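Local coordinates for protein glycoside hydrolase (PDB 6ORH) that probably hydrolyses alpha-L-fucosidic linkages, taking part in the pneumococcal breakdown of host-derived carbohydrate antigens as a family 29 glycoside hydrolase, at residues Y183-W188 / S203-S208; L200-S203 / S208-W211; I260-G263 / D269-P272. The protein carries 2 engineered substitutions. One frame throughout, in Å; residues are numbered along the deposited sequence.

Contact 1: Y183-W188 / S203-S208; sequences YEFEKW and STEGTS. With EDO (1,2-ethanediol), chain F.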
ATOM      1  N   TYR A 183      -3.129 -31.280 -16.313  1.00 15.56           N
ATOM      2  CA  TYR A 183      -1.961 -31.876 -15.677  1.00 14.86           C
ATOM      3  C   TYR A 183      -2.367 -32.833 -14.552  1.00 14.40           C
ATOM      4  O   TYR A 183      -3.316 -32.580 -13.822  1.00 14.63           O
ATOM      5  CB  TYR A 183      -1.072 -30.762 -15.102  1.00 14.73           C
ATOM      6  CG  TYR A 183      -0.645 -29.738 -16.118  1.00 13.76           C
ATOM      7  CD1 TYR A 183       0.008 -30.133 -17.278  1.00 14.31           C
ATOM      8  CD2 TYR A 183      -0.931 -28.400 -15.952  1.00 14.42           C
ATOM      9  CE1 TYR A 183       0.404 -29.201 -18.218  1.00 15.22           C
ATOM     10  CE2 TYR A 183      -0.539 -27.447 -16.884  1.00 14.86           C
ATOM     11  CZ  TYR A 183       0.136 -27.859 -18.020  1.00 15.59           C
ATOM     12  OH  TYR A 183       0.546 -26.951 -18.940  1.00 15.32           O
ATOM     13  N   GLU A 184      -1.598 -33.915 -14.416  1.00 14.21           N
ATOM     14  CA  GLU A 184      -1.814 -34.909 -13.379  1.00 13.95           C
ATOM     15  C   GLU A 184      -1.121 -34.438 -12.099  1.00 13.80           C
ATOM     16  O   GLU A 184      -0.206 -35.094 -11.612  1.00 15.49           O
ATOM     17  CB  GLU A 184      -1.324 -36.278 -13.839  1.00 15.14           C
ATOM     18  CG  GLU A 184      -2.193 -36.870 -14.949  1.00 17.59           C
ATOM     19  CD  GLU A 184      -1.622 -38.151 -15.537  1.00 19.76           C
ATOM     20  OE1 GLU A 184      -0.923 -38.890 -14.806  1.00 20.10           O
ATOM     21  OE2 GLU A 184      -1.860 -38.403 -16.746  1.00 22.40           O
ATOM     22  N   PHE A 185      -1.625 -33.335 -11.520  1.00 15.17           N
ATOM     23  CA  PHE A 185      -0.935 -32.677 -10.410  1.00 14.25           C
ATOM     24  C   PHE A 185      -0.700 -33.634  -9.234  1.00 14.47           C
ATOM     25  O   PHE A 185       0.404 -33.692  -8.692  1.00 15.01           O
ATOM     26  CB  PHE A 185      -1.753 -31.467  -9.962  1.00 15.24           C
ATOM     27  CG  PHE A 185      -1.635 -30.264 -10.854  1.00 14.97           C
ATOM     28  CD1 PHE A 185      -0.420 -29.604 -10.980  1.00 16.71           C
ATOM     29  CD2 PHE A 185      -2.752 -29.725 -11.489  1.00 16.53           C
ATOM     30  CE1 PHE A 185      -0.309 -28.460 -11.762  1.00 16.44           C
ATOM     31  CE2 PHE A 185      -2.645 -28.572 -12.259  1.00 15.85           C
ATOM     32  CZ  PHE A 185      -1.424 -27.933 -12.380  1.00 16.06           C
ATOM     33  N   GLU A 186      -1.721 -34.390  -8.834  1.00 16.19           N
ATOM     34  CA  GLU A 186      -1.568 -35.249  -7.659  1.00 17.66           C
ATOM     35  C   GLU A 186      -0.459 -36.282  -7.848  1.00 17.05           C
ATOM     36  O   GLU A 186       0.302 -36.561  -6.921  1.00 16.56           O
ATOM     37  CB  GLU A 186      -2.905 -35.857  -7.226  1.00 20.41           C
ATOM     38  CG  GLU A 186      -3.821 -34.814  -6.631  1.00 24.73           C
ATOM     39  CD  GLU A 186      -3.312 -33.998  -5.440  1.00 27.96           C
ATOM     40  OE1 GLU A 186      -2.452 -34.499  -4.641  1.00 28.25           O
ATOM     41  OE2 GLU A 186      -3.776 -32.853  -5.301  1.00 31.97           O
ATOM     42  N   LYS A 187      -0.355 -36.874  -9.044  1.00 16.70           N
ATOM     43  CA  LYS A 187       0.684 -37.842  -9.323  1.00 16.47           C
ATOM     44  C   LYS A 187       2.046 -37.157  -9.271  1.00 16.10           C
ATOM     45  O   LYS A 187       2.984 -37.698  -8.700  1.00 15.52           O
ATOM     46  CB  LYS A 187       0.422 -38.506 -10.679  1.00 18.85           C
ATOM     47  CG  LYS A 187       1.322 -39.689 -10.970  1.00 24.22           C
ATOM     48  CD  LYS A 187       0.839 -40.476 -12.167  1.00 25.65           C
ATOM     49  CE  LYS A 187       1.721 -41.677 -12.447  1.00 29.16           C
ATOM     50  NZ  LYS A 187       1.315 -42.302 -13.725  1.00 27.59           N
ATOM     51  N   TRP A 188       2.123 -35.930  -9.805  1.00 14.48           N
ATOM     52  CA  TRP A 188       3.379 -35.191  -9.718  1.00 14.63           C
ATOM     53  C   TRP A 188       3.761 -34.931  -8.264  1.00 13.64           C
ATOM     54  O   TRP A 188       4.933 -35.121  -7.914  1.00 14.35           O
ATOM     55  CB  TRP A 188       3.308 -33.856 -10.460  1.00 14.13           C
ATOM     56  CG  TRP A 188       3.016 -33.944 -11.926  1.00 14.29           C
ATOM     57  CD1 TRP A 188       2.921 -35.057 -12.716  1.00 14.91           C
ATOM     58  CD2 TRP A 188       2.869 -32.820 -12.805  1.00 14.55           C
ATOM     59  NE1 TRP A 188       2.696 -34.694 -14.029  1.00 14.84           N
ATOM     60  CE2 TRP A 188       2.647 -33.330 -14.105  1.00 14.97           C
ATOM     61  CE3 TRP A 188       2.901 -31.435 -12.600  1.00 13.88           C
ATOM     62  CZ2 TRP A 188       2.481 -32.486 -15.212  1.00 14.43           C
ATOM     63  CZ3 TRP A 188       2.693 -30.600 -13.676  1.00 14.40           C
ATOM     64  CH2 TRP A 188       2.529 -31.134 -14.961  1.00 13.44           C
ATOM     65  N   SER A 203       2.758 -23.749  -7.322  1.00 10.29           N
ATOM     66  CA  SER A 203       1.847 -24.148  -8.401  1.00 11.74           C
ATOM     67  C   SER A 203       0.589 -23.295  -8.312  1.00 11.21           C
ATOM     68  O   SER A 203       0.411 -22.521  -7.378  1.00 12.31           O
ATOM     69  CB  SER A 203       1.482 -25.614  -8.345  1.00 11.96           C
ATOM     70  OG  SER A 203       0.517 -25.831  -7.306  1.00 12.45           O
ATOM     71  N   THR A 204      -0.310 -23.484  -9.289  1.00 12.74           N
ATOM     72  CA  THR A 204      -1.632 -22.877  -9.278  1.00 12.95           C
ATOM     73  C   THR A 204      -2.591 -23.589  -8.328  1.00 13.72           C
ATOM     74  O   THR A 204      -3.675 -23.063  -8.082  1.00 13.93           O
ATOM     75  CB  THR A 204      -2.214 -22.854 -10.701  1.00 12.86           C
ATOM     76  OG1 THR A 204      -2.217 -24.168 -11.276  1.00 13.66           O
ATOM     77  CG2 THR A 204      -1.487 -21.864 -11.586  1.00 14.05           C
ATOM     78  N   GLU A 205      -2.190 -24.756  -7.792  1.00 13.06           N
ATOM     79  CA  GLU A 205      -3.081 -25.608  -7.007  1.00 13.36           C
ATOM     80  C   GLU A 205      -2.752 -25.442  -5.517  1.00 13.82           C
ATOM     81  O   GLU A 205      -1.970 -24.566  -5.133  1.00 14.39           O
ATOM     82  CB  GLU A 205      -2.897 -27.069  -7.439  1.00 14.19           C
ATOM     83  CG  GLU A 205      -2.892 -27.219  -8.969  1.00 16.67           C
ATOM     84  CD  GLU A 205      -4.208 -26.766  -9.593  1.00 17.93           C
ATOM     85  OE1 GLU A 205      -5.228 -27.444  -9.322  1.00 19.17           O
ATOM     86  OE2 GLU A 205      -4.252 -25.721 -10.327  1.00 16.89           O
ATOM     87  N   GLY A 206      -3.387 -26.257  -4.670  1.00 13.34           N
ATOM     88  CA  GLY A 206      -3.246 -25.973  -3.244  1.00 13.77           C
ATOM     89  C   GLY A 206      -1.989 -26.554  -2.610  1.00 13.29           C
ATOM     90  O   GLY A 206      -2.075 -27.366  -1.666  1.00 14.47           O
ATOM     91  N   THR A 207      -0.829 -26.096  -3.114  1.00 12.15           N
ATOM     92  CA  THR A 207       0.469 -26.548  -2.622  1.00 11.66           C
ATOM     93  C   THR A 207       0.977 -25.596  -1.541  1.00 11.69           C
ATOM     94  O   THR A 207       0.276 -24.688  -1.104  1.00 12.28           O
ATOM     95  CB  THR A 207       1.432 -26.732  -3.802  1.00 12.11           C
ATOM     96  OG1 THR A 207       1.396 -25.510  -4.556  1.00 12.72           O
ATOM     97  CG2 THR A 207       1.025 -27.887  -4.690  1.00 12.80           C
ATOM     98  N   SER A 208       2.226 -25.806  -1.096  1.00 11.80           N
ATOM     99  CA  SER A 208       2.756 -25.068   0.039  1.00 11.60           C
ATOM    100  C   SER A 208       3.123 -23.634  -0.315  1.00 10.81           C
ATOM    101  O   SER A 208       3.244 -22.805   0.599  1.00 10.85           O
ATOM    102  CB  SER A 208       3.923 -25.817   0.653  1.00 11.25           C
ATOM    103  OG  SER A 208       4.798 -26.297  -0.381  1.00 11.83           O
TER
HETATM  104  C1  EDO F 506      -1.114 -31.040  -1.873  1.00 43.02           C
HETATM  105  O1  EDO F 506      -2.302 -31.168  -2.637  1.00 45.73           O
HETATM  106  C2  EDO F 506      -0.535 -32.357  -1.531  1.00 44.33           C
HETATM  107  O2  EDO F 506      -0.870 -33.418  -2.432  1.00 42.14           O
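F185 and E205 join the first turn of helix 185-196 to the loop that follows strand 200-202, beside the glycan pocket of the TIM barrel of this family 29 glycoside hydrolase. The apolar part of the contact is a CH-pi interaction. E205 CG sits 3.5 Å from the centroid of the F185 ring, only 11° off the ring normal. Beyond it the carboxylate turns flat, its plane within 2° of the ring, and E205 CD comes to 3.6 Å from F185 CE2. A bend at chi2 (-61°) folds the glutamate chain over the phenyl face. Y183 CB lies over the centre of the opposite face, so the ring is sandwiched between its own segment and the loop. T204 adds a looser touch, OG1 approaching F185 CZ obliquely at 4.0 Å; the same threonine reaches a bound galactose.

Hydrogen bonds inside the loop set this surface. T204 OG1 donates to the anti lone pair of E205 OE2 at 2.7 Å, which helps to fix the rotation of the carboxylate above the ring. An ST turn forms where E205 N donates to S203 OG at 3.0 Å, and S203 OG in turn donates to T207 OG1. G206 is the centre of an inverse gamma turn closed by T207 N and E205 O. T207 OG1 is also hydrogen-bonded to I201 O, tying the loop back to its strand.

No hydrogen bond crosses between the two segments. E186, the second residue of the helix, points its carboxylate toward a 1,2-ethanediol, probably from the crystallisation liquor, whose O2 makes a weak hydrogen bond of 2.9 Å to E186 OE1.

Contact 2: L200-S203 / S208-W211; sequences LIFS and SIRW. With GAL (beta-D-galactopyranose), chain C.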
ATOM      1  N   LEU A 200       9.074 -27.817  -0.892  1.00 11.80           N
ATOM      2  CA  LEU A 200       8.009 -26.875  -1.193  1.00 11.37           C
ATOM      3  C   LEU A 200       7.639 -26.930  -2.676  1.00 11.27           C
ATOM      4  O   LEU A 200       8.497 -27.163  -3.516  1.00 11.90           O
ATOM      5  CB  LEU A 200       8.510 -25.468  -0.845  1.00 11.99           C
ATOM      6  CG  LEU A 200       8.873 -25.274   0.624  1.00 12.95           C
ATOM      7  CD1 LEU A 200       9.592 -23.927   0.798  1.00 14.82           C
ATOM      8  CD2 LEU A 200       7.613 -25.305   1.467  1.00 14.89           C
ATOM      9  N   ILE A 201       6.362 -26.663  -3.001  1.00 10.89           N
ATOM     10  CA  ILE A 201       5.956 -26.632  -4.407  1.00 11.35           C
ATOM     11  C   ILE A 201       5.181 -25.344  -4.685  1.00 10.78           C
ATOM     12  O   ILE A 201       4.196 -25.031  -3.993  1.00 11.05           O
ATOM     13  CB  ILE A 201       5.091 -27.871  -4.745  1.00 11.72           C
ATOM     14  CG1 ILE A 201       5.832 -29.185  -4.478  1.00 12.99           C
ATOM     15  CG2 ILE A 201       4.584 -27.764  -6.183  1.00 12.83           C
ATOM     16  CD1 ILE A 201       4.942 -30.430  -4.510  1.00 13.17           C
ATOM     17  N   PHE A 202       5.654 -24.584  -5.683  1.00 10.65           N
ATOM     18  CA  PHE A 202       4.912 -23.450  -6.232  1.00 11.01           C
ATOM     19  C   PHE A 202       4.072 -23.969  -7.398  1.00 11.15           C
ATOM     20  O   PHE A 202       4.609 -24.596  -8.302  1.00 10.93           O
ATOM     21  CB  PHE A 202       5.921 -22.417  -6.765  1.00 11.09           C
ATOM     22  CG  PHE A 202       5.281 -21.208  -7.401  1.00 11.64           C
ATOM     23  CD1 PHE A 202       4.762 -21.289  -8.686  1.00 11.73           C
ATOM     24  CD2 PHE A 202       5.221 -19.998  -6.732  1.00 13.21           C
ATOM     25  CE1 PHE A 202       4.192 -20.174  -9.283  1.00 11.99           C
ATOM     26  CE2 PHE A 202       4.644 -18.877  -7.321  1.00 12.03           C
ATOM     27  CZ  PHE A 202       4.109 -18.972  -8.591  1.00 12.15           C
ATOM     28  N   SER A 203       2.758 -23.749  -7.322  1.00 10.29           N
ATOM     29  CA  SER A 203       1.847 -24.148  -8.401  1.00 11.74           C
ATOM     30  C   SER A 203       0.589 -23.295  -8.312  1.00 11.21           C
ATOM     31  O   SER A 203       0.411 -22.521  -7.378  1.00 12.31           O
ATOM     32  CB  SER A 203       1.482 -25.614  -8.345  1.00 11.96           C
ATOM     33  OG  SER A 203       0.517 -25.831  -7.306  1.00 12.45           O
ATOM     34  N   SER A 208       2.226 -25.806  -1.096  1.00 11.80           N
ATOM     35  CA  SER A 208       2.756 -25.068   0.039  1.00 11.60           C
ATOM     36  C   SER A 208       3.123 -23.634  -0.315  1.00 10.81           C
ATOM     37  O   SER A 208       3.244 -22.805   0.599  1.00 10.85           O
ATOM     38  CB  SER A 208       3.923 -25.817   0.653  1.00 11.25           C
ATOM     39  OG  SER A 208       4.798 -26.297  -0.381  1.00 11.83           O
ATOM     40  N   ILE A 209       3.350 -23.342  -1.609  1.00 11.12           N
ATOM     41  CA  ILE A 209       3.639 -21.991  -2.085  1.00 11.57           C
ATOM     42  C   ILE A 209       2.608 -21.590  -3.144  1.00 11.25           C
ATOM     43  O   ILE A 209       2.322 -22.383  -4.024  1.00 11.51           O
ATOM     44  CB  ILE A 209       5.067 -21.889  -2.643  1.00 12.23           C
ATOM     45  CG1 ILE A 209       6.101 -22.424  -1.635  1.00 14.72           C
ATOM     46  CG2 ILE A 209       5.377 -20.431  -3.047  1.00 12.38           C
ATOM     47  CD1 ILE A 209       7.545 -22.297  -2.089  1.00 18.83           C
ATOM     48  N   ARG A 210       2.083 -20.354  -3.065  1.00 10.48           N
ATOM     49  CA  ARG A 210       1.237 -19.793  -4.112  1.00 11.41           C
ATOM     50  C   ARG A 210       1.924 -18.558  -4.697  1.00 11.47           C
ATOM     51  O   ARG A 210       2.840 -17.981  -4.098  1.00 11.69           O
ATOM     52  CB  ARG A 210      -0.131 -19.368  -3.531  1.00 10.89           C
ATOM     53  CG  ARG A 210      -0.074 -18.141  -2.609  1.00 10.14           C
ATOM     54  CD  ARG A 210      -1.501 -17.784  -2.193  1.00 10.35           C
ATOM     55  NE  ARG A 210      -1.495 -16.523  -1.433  1.00 10.14           N
ATOM     56  CZ  ARG A 210      -1.211 -16.443  -0.141  1.00 10.35           C
ATOM     57  NH1 ARG A 210      -0.919 -17.546   0.545  1.00 10.49           N
ATOM     58  NH2 ARG A 210      -1.205 -15.236   0.444  1.00 10.71           N
ATOM     59  N   TRP A 211       1.439 -18.139  -5.867  1.00 11.81           N
ATOM     60  CA  TRP A 211       1.848 -16.864  -6.408  1.00 12.94           C
ATOM     61  C   TRP A 211       1.213 -15.724  -5.611  1.00 13.61           C
ATOM     62  O   TRP A 211       0.072 -15.865  -5.186  1.00 13.49           O
ATOM     63  CB  TRP A 211       1.393 -16.853  -7.865  1.00 13.46           C
ATOM     64  CG  TRP A 211       1.944 -15.658  -8.574  1.00 13.19           C
ATOM     65  CD1 TRP A 211       3.160 -15.061  -8.410  1.00 14.84           C
ATOM     66  CD2 TRP A 211       1.246 -14.906  -9.574  1.00 15.47           C
ATOM     67  NE1 TRP A 211       3.273 -13.978  -9.244  1.00 16.03           N
ATOM     68  CE2 TRP A 211       2.116 -13.863  -9.970  1.00 14.24           C
ATOM     69  CE3 TRP A 211      -0.008 -15.023 -10.175  1.00 15.02           C
ATOM     70  CZ2 TRP A 211       1.768 -12.943 -10.967  1.00 17.26           C
ATOM     71  CZ3 TRP A 211      -0.351 -14.114 -11.167  1.00 18.33           C
ATOM     72  CH2 TRP A 211       0.517 -13.084 -11.533  1.00 17.59           C
TER
HETATM   73  C1  GAL C   2       1.987 -15.875 -14.116  1.00 13.88           C
HETATM   74  C2  GAL C   2       1.062 -17.105 -13.990  1.00 15.31           C
HETATM   75  C3  GAL C   2       1.079 -17.663 -12.559  1.00 14.61           C
HETATM   76  C4  GAL C   2       2.498 -17.756 -11.988  1.00 14.87           C
HETATM   77  C5  GAL C   2       3.175 -16.392 -12.183  1.00 13.95           C
HETATM   78  C6  GAL C   2       4.585 -16.329 -11.648  1.00 14.18           C
HETATM   79  O2  GAL C   2      -0.284 -16.715 -14.306  1.00 16.33           O
HETATM   80  O3  GAL C   2       0.403 -18.952 -12.520  1.00 15.60           O
HETATM   81  O4  GAL C   2       3.277 -18.785 -12.662  1.00 15.22           O
HETATM   82  O5  GAL C   2       3.287 -16.173 -13.611  1.00 13.75           O
HETATM   83  O6  GAL C   2       5.038 -14.948 -11.676  1.00 15.70           O
HETATM   84  O   HOH W   1      -0.490 -19.934  -7.298  1.00 14.04           O
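F202 and W211 both swing CG to the side opposite their own backbone nitrogen (chi1 178° and -172°), which lays the two side chains alongside each other and brings F202 CZ to 3.5 Å from W211 CB. They project from strands 200-202 and 209-211, neighbouring parallel strands of the TIM barrel joined by a short loop with no helix between them. The rings themselves meet obliquely. S208 OG, held between backbone N and carbonyl carbon at chi1 45°, accepts from I201 N at 3.1 Å. One residue on, I209 N donates to I201 O at 3.0 Å from above the carbonyl plane. F202 and I209 form the single backbone bridge between the strands.

I209 fills the interior next to these bonds with two branches. CD1 comes to 3.5 Å from L200 CB, while CG2 meets the edge of the F202 ring, 3.7 Å from CD2. On the other side of the strand R210, whose CB points away from strand 200-202, has its guanidinium hydrogen-bonded to L241 O, S252 OG and W224 O.

The two aromatics line the glycan pocket. Galactose C5 lies 3.5 Å above the W211 plane, over the centre of the indole, whereas C4 of the sugar approaches F202 at the ring edge, in its plane. D257 both accepts weakly from W211 NE1 and hydrogen-bonds the galactose.

Where the strands diverge past the bridge, a water replaces the direct link, donating to S203 O at 2.7 Å and accepting from W211 N at 3.0 Å.

Contact 3: I260-G263 / D269-P272; sequences IRPG and DQDP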
ATOM      1  N   ILE A 260      15.049  -8.447 -11.352  1.00 13.50           N
ATOM      2  CA  ILE A 260      15.869  -7.257 -11.146  1.00 14.20           C
ATOM      3  C   ILE A 260      15.790  -6.341 -12.373  1.00 14.78           C
ATOM      4  O   ILE A 260      16.111  -5.151 -12.261  1.00 15.35           O
ATOM      5  CB  ILE A 260      17.323  -7.607 -10.760  1.00 14.71           C
ATOM      6  CG1 ILE A 260      17.994  -6.426 -10.061  1.00 15.05           C
ATOM      7  CG2 ILE A 260      18.131  -8.057 -11.983  1.00 14.30           C
ATOM      8  CD1 ILE A 260      19.398  -6.741  -9.575  1.00 16.80           C
ATOM      9  N   ARG A 261      15.317  -6.869 -13.501  1.00 16.14           N
ATOM     10  CA  ARG A 261      15.194  -6.116 -14.742  1.00 15.63           C
ATOM     11  C   ARG A 261      13.729  -6.067 -15.164  1.00 17.72           C
ATOM     12  O   ARG A 261      12.862  -6.738 -14.579  1.00 16.95           O
ATOM     13  CB  ARG A 261      16.049  -6.782 -15.834  1.00 15.25           C
ATOM     14  CG  ARG A 261      17.543  -6.506 -15.701  1.00 17.31           C
ATOM     15  CD  ARG A 261      18.415  -7.723 -16.041  1.00 15.35           C
ATOM     16  NE  ARG A 261      19.788  -7.218 -16.041  1.00 16.70           N
ATOM     17  CZ  ARG A 261      20.340  -6.540 -17.044  1.00 16.04           C
ATOM     18  NH1 ARG A 261      19.675  -6.342 -18.173  1.00 17.07           N
ATOM     19  NH2 ARG A 261      21.541  -6.027 -16.872  1.00 18.25           N
ATOM     20  N   PRO A 262      13.369  -5.274 -16.202  1.00 17.24           N
ATOM     21  CA  PRO A 262      11.999  -5.307 -16.719  1.00 16.90           C
ATOM     22  C   PRO A 262      11.569  -6.707 -17.165  1.00 17.02           C
ATOM     23  O   PRO A 262      10.453  -7.144 -16.871  1.00 19.23           O
ATOM     24  CB  PRO A 262      12.078  -4.297 -17.878  1.00 16.98           C
ATOM     25  CG  PRO A 262      13.073  -3.307 -17.338  1.00 18.05           C
ATOM     26  CD  PRO A 262      14.193  -4.195 -16.799  1.00 16.87           C
ATOM     27  N   GLY A 263      12.478  -7.423 -17.847  1.00 15.88           N
ATOM     28  CA  GLY A 263      12.214  -8.778 -18.308  1.00 15.77           C
ATOM     29  C   GLY A 263      12.862  -9.812 -17.384  1.00 13.63           C
ATOM     30  O   GLY A 263      13.741  -9.474 -16.592  1.00 13.79           O
ATOM     31  N   ASP A 269      19.725  -4.042 -23.658  1.00 22.94           N
ATOM     32  CA  ASP A 269      19.236  -2.670 -23.565  1.00 26.01           C
ATOM     33  C   ASP A 269      18.498  -2.396 -22.249  1.00 25.44           C
ATOM     34  O   ASP A 269      18.024  -1.281 -22.021  1.00 28.59           O
ATOM     35  CB  ASP A 269      18.401  -2.292 -24.796  1.00 28.58           C
ATOM     36  CG  ASP A 269      17.061  -3.006 -24.959  1.00 35.83           C
ATOM     37  OD1 ASP A 269      16.765  -3.939 -24.182  1.00 36.31           O
ATOM     38  OD2 ASP A 269      16.300  -2.618 -25.877  1.00 38.58           O
ATOM     39  N   GLN A 270      18.444  -3.374 -21.340  1.00 21.38           N
ATOM     40  CA  GLN A 270      17.773  -3.146 -20.070  1.00 20.60           C
ATOM     41  C   GLN A 270      18.779  -2.889 -18.954  1.00 21.06           C
ATOM     42  O   GLN A 270      19.925  -3.343 -18.990  1.00 22.53           O
ATOM     43  CB  GLN A 270      16.877  -4.339 -19.741  1.00 18.75           C
ATOM     44  CG  GLN A 270      15.625  -4.366 -20.609  1.00 18.66           C
ATOM     45  CD  GLN A 270      14.680  -5.513 -20.329  1.00 20.86           C
ATOM     46  OE1 GLN A 270      14.870  -6.293 -19.391  1.00 20.09           O
ATOM     47  NE2 GLN A 270      13.659  -5.630 -21.169  1.00 19.74           N
ATOM     48  N   ASP A 271      18.311  -2.189 -17.925  1.00 21.32           N
ATOM     49  CA  ASP A 271      19.119  -1.926 -16.752  1.00 21.61           C
ATOM     50  C   ASP A 271      18.459  -2.537 -15.522  1.00 20.24           C
ATOM     51  O   ASP A 271      17.224  -2.611 -15.470  1.00 23.15           O
ATOM     52  CB  ASP A 271      19.232  -0.415 -16.555  1.00 24.76           C
ATOM     53  CG  ASP A 271      20.057   0.230 -17.656  1.00 30.44           C
ATOM     54  OD1 ASP A 271      21.197  -0.202 -17.848  1.00 29.72           O
ATOM     55  OD2 ASP A 271      19.551   1.162 -18.305  1.00 34.99           O
ATOM     56  N   PRO A 272      19.230  -2.907 -14.476  1.00 18.99           N
ATOM     57  CA  PRO A 272      18.647  -3.371 -13.215  1.00 18.22           C
ATOM     58  C   PRO A 272      17.943  -2.239 -12.476  1.00 18.63           C
ATOM     59  O   PRO A 272      18.260  -1.059 -12.662  1.00 18.93           O
ATOM     60  CB  PRO A 272      19.833  -3.798 -12.351  1.00 18.23           C
ATOM     61  CG  PRO A 272      20.988  -2.988 -12.949  1.00 17.82           C
ATOM     62  CD  PRO A 272      20.704  -2.871 -14.425  1.00 17.57           C
TER
HETATM   63  O   HOH W   2      17.032  -7.962 -18.968  1.00 15.59           O
HETATM   64  O   HOH W   3      22.618  -4.710 -19.367  1.00 22.67           O
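Q270 reaches across to P262 and G263 with its amide. The chain is fully extended beyond CG (chi2 -179°) and slides past the P262 ring in the opposite direction, bringing OE1 to 3.4 Å from P262 CD. There OE1 accepts from G263 N at 3.1 Å, the donor tilted 30° from the carbonyl plane. A water also donates to Q270 OE1 at 2.8 Å and accepts from R261 NH1, so this one oxygen holds G263 directly and R261 through water.

R261 approaches the backbone of Q270. Its chain bends at chi2 (141°), leaving NH1 at 3.1 Å from Q270 O, and a second water lies between R261 NH2 and that same carbonyl. Both waters sit at the guanidinium edge, in its plane. The strongest polar partner of R261 is D308 of helix 306-322, whose carboxylate forms a salt bridge with NE. This places the contact in the beta-alpha loop of the TIM barrel that runs from strand 250-259 to helix 275-284, where it doubles back on itself beside the neighbouring helix.

P272 runs alongside both R261 and I260. Its CD lies over one face of the guanidinium, 4.1 Å from R261 NH2. P272 CA makes a CH...O contact of 3.2 Å with I260 O, and P272 CB packs 3.9 Å from I260 CG1.

Overall arrangement
All three contacts belong to the TIM-barrel part of the enzyme, in a helix, strands and loops that come in order along the chain. Contacts 1 and 2 are adjoining: their centres are about 9 Å apart, they share S203 and S208, and both end on the 203-211 region, with helix 185-196 leading into strand 200-202. Together they bring a partly exposed loop and a buried strand pair to the glycan pocket. Contact 3 comes later, its centre about 26 Å from that of contact 2 and about 31 Å from that of contact 1, with no touch. Strand 250-259, which leads into it, pairs in parallel with strand 209-211, so the barrel sheet connects the two regions.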